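Side-chain contact in uncharacterized protein (Thermus thermophilus HB8, PDB 4WVA), which hydrolyses the compatible solute mannosylglycerate to mannose and glycerate, and probably glucosylglycerate to glucose and glycerate as well: residues A19-A24 against L41-V46. Numbering follows the deposited sequence.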
loop_
_atom_site.group_PDB
_atom_site.type_symbol
_atom_site.label_atom_id
_atom_site.label_comp_id
_atom_site.label_asym_id
_atom_site.label_seq_id
_atom_site.Cartn_x
_atom_site.Cartn_y
_atom_site.Cartn_z
ATOM N N ALA A 19 -3.281 -27.798 -30.294
ATOM C CA ALA A 19 -3.974 -27.013 -29.289
ATOM C C ALA A 19 -3.104 -26.678 -28.085
ATOM O O ALA A 19 -3.491 -25.852 -27.264
ATOM C CB ALA A 19 -5.199 -27.777 -28.819
ATOM N N PHE A 20 -1.951 -27.326 -27.959
ATOM C CA PHE A 20 -1.036 -27.060 -26.852
ATOM C C PHE A 20 0.383 -27.286 -27.341
ATOM O O PHE A 20 0.595 -27.825 -28.426
ATOM C CB PHE A 20 -1.337 -27.937 -25.634
ATOM C CG PHE A 20 -1.002 -29.394 -25.834
ATOM C CD1 PHE A 20 0.224 -29.905 -25.447
ATOM C CD2 PHE A 20 -1.935 -30.248 -26.407
ATOM C CE1 PHE A 20 0.540 -31.243 -25.680
ATOM C CE2 PHE A 20 -1.630 -31.581 -26.629
ATOM C CZ PHE A 20 -0.401 -32.077 -26.245
ATOM N N THR A 21 1.340 -26.814 -26.548
ATOM C CA THR A 21 2.742 -26.872 -26.885
ATOM C C THR A 21 3.459 -27.656 -25.800
ATOM O O THR A 21 3.296 -27.383 -24.605
ATOM C CB THR A 21 3.312 -25.445 -26.974
ATOM O OG1 THR A 21 2.425 -24.624 -27.747
ATOM C CG2 THR A 21 4.685 -25.451 -27.571
ATOM N N VAL A 22 4.206 -28.680 -26.179
ATOM C CA VAL A 22 5.047 -29.356 -25.196
ATOM C C VAL A 22 6.189 -28.455 -24.752
ATOM O O VAL A 22 6.736 -27.717 -25.557
ATOM C CB VAL A 22 5.624 -30.692 -25.691
ATOM C CG1 VAL A 22 4.497 -31.635 -26.048
ATOM C CG2 VAL A 22 6.613 -30.518 -26.841
ATOM N N PRO A 23 6.546 -28.500 -23.457
ATOM C CA PRO A 23 7.697 -27.689 -23.057
ATOM C C PRO A 23 9.001 -28.065 -23.746
ATOM O O PRO A 23 9.842 -27.198 -23.999
ATOM C CB PRO A 23 7.776 -27.908 -21.544
ATOM C CG PRO A 23 6.366 -28.182 -21.151
ATOM C CD PRO A 23 5.782 -28.970 -22.288
ATOM N N ALA A 24 9.175 -29.355 -24.040
ATOM C CA ALA A 24 10.340 -29.811 -24.802
ATOM C C ALA A 24 10.037 -31.205 -25.316
ATOM O O ALA A 24 9.462 -31.990 -24.591
ATOM C CB ALA A 24 11.581 -29.837 -23.941
ATOM N N LEU A 41 2.237 -16.253 -24.569
ATOM C CA LEU A 41 2.814 -14.939 -24.893
ATOM C C LEU A 41 3.659 -14.982 -26.162
ATOM O O LEU A 41 3.629 -14.037 -26.971
ATOM C CB LEU A 41 3.638 -14.408 -23.720
ATOM C CG LEU A 41 2.853 -14.073 -22.444
ATOM C CD1 LEU A 41 3.783 -13.710 -21.284
ATOM C CD2 LEU A 41 1.847 -12.963 -22.709
ATOM N N GLY A 42 4.392 -16.078 -26.357
ATOM C CA GLY A 42 5.158 -16.267 -27.578
ATOM C C GLY A 42 4.267 -16.382 -28.802
ATOM O O GLY A 42 4.555 -15.793 -29.842
ATOM N N TRP A 43 3.169 -17.138 -28.679
ATOM C CA TRP A 43 2.259 -17.320 -29.800
ATOM C C TRP A 43 1.617 -16.007 -30.285
ATOM O O TRP A 43 1.204 -15.908 -31.452
ATOM C CB TRP A 43 1.172 -18.357 -29.474
ATOM C CG TRP A 43 1.666 -19.774 -29.484
ATOM C CD1 TRP A 43 1.682 -20.646 -28.430
ATOM C CD2 TRP A 43 2.207 -20.491 -30.598
ATOM N NE1 TRP A 43 2.213 -21.859 -28.819
ATOM C CE2 TRP A 43 2.530 -21.791 -30.147
ATOM C CE3 TRP A 43 2.432 -20.169 -31.944
ATOM C CZ2 TRP A 43 3.062 -22.766 -30.987
ATOM C CZ3 TRP A 43 2.970 -21.136 -32.768
ATOM C CH2 TRP A 43 3.269 -22.416 -32.297
ATOM N N THR A 44 1.555 -14.990 -29.425
ATOM C CA THR A 44 0.997 -13.681 -29.846
ATOM C C THR A 44 1.813 -13.084 -30.999
ATOM O O THR A 44 1.334 -12.182 -31.700
ATOM C CB THR A 44 0.954 -12.615 -28.719
ATOM O OG1 THR A 44 2.283 -12.250 -28.330
ATOM C CG2 THR A 44 0.178 -13.089 -27.512
ATOM N N GLN A 45 3.050 -13.549 -31.163
ATOM C CA GLN A 45 3.939 -13.071 -32.220
ATOM C C GLN A 45 3.761 -13.853 -33.521
ATOM O O GLN A 45 4.418 -13.541 -34.521
ATOM C CB GLN A 45 5.390 -13.173 -31.761
ATOM C CG GLN A 45 5.714 -12.331 -30.554
ATOM C CD GLN A 45 5.321 -10.893 -30.771
ATOM O OE1 GLN A 45 5.956 -10.173 -31.562
ATOM N NE2 GLN A 45 4.278 -10.461 -30.075
ATOM N N VAL A 46 2.877 -14.848 -33.506
ATOM C CA VAL A 46 2.643 -15.739 -34.641
ATOM C C VAL A 46 1.182 -15.705 -35.051
ATOM O O VAL A 46 0.857 -15.501 -36.225
ATOM C CB VAL A 46 3.047 -17.200 -34.307
ATOM C CG1 VAL A 46 2.806 -18.140 -35.478
ATOM C CG2 VAL A 46 4.504 -17.280 -33.905
#
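T21 and W43 meet through a single hydrogen bond: the indole NE1 of W43 donates to T21 OG1 over 3.0 Å, with an N-H...O angle of 156°. The hydroxyl oxygen sits at the edge of the indole, only 8° out of the ring plane, so it meets the N-H where it points and touches neither face. On the five-membered ring, CE2 of W43 comes within 3.7 Å of T21 OG1 and CD1 stays at 4.1 Å, so the oxygen lies slightly to the benzo side of the N-H. With chi1 at -47°, T21 holds OG1 beside its own backbone N and turned to the indole edge. W43 has CG anti to its own carbonyl carbon, which directs the ring toward the loop; the indole and the threonine hydroxyl together bridge the 10.0 Å between the CA atoms of T21 and W43.

Both residues are buried, and the bond gives the indole N-H a polar partner in the interior. T21 OG1 is shared: besides accepting the indole N-H it is hydrogen-bonded to E54 OE1, and this carboxylate would probably polarise the hydroxyl. R50 joins the same cluster, with a weak hydrogen bond from NH2 to T21 OG1 and a cation-pi contact between its guanidinium and the W43 ring.

In this (alpha/alpha)6-barrel hydrolase, the contact ties the loop between helix 4-15 and strand 31-32 to W43, late in helix 33-43. W43 also touches L12 and Q13 of helix 4-15 and A51 and E54 of helix 48-62, while S409 at the start of helix 409-418 touches T21.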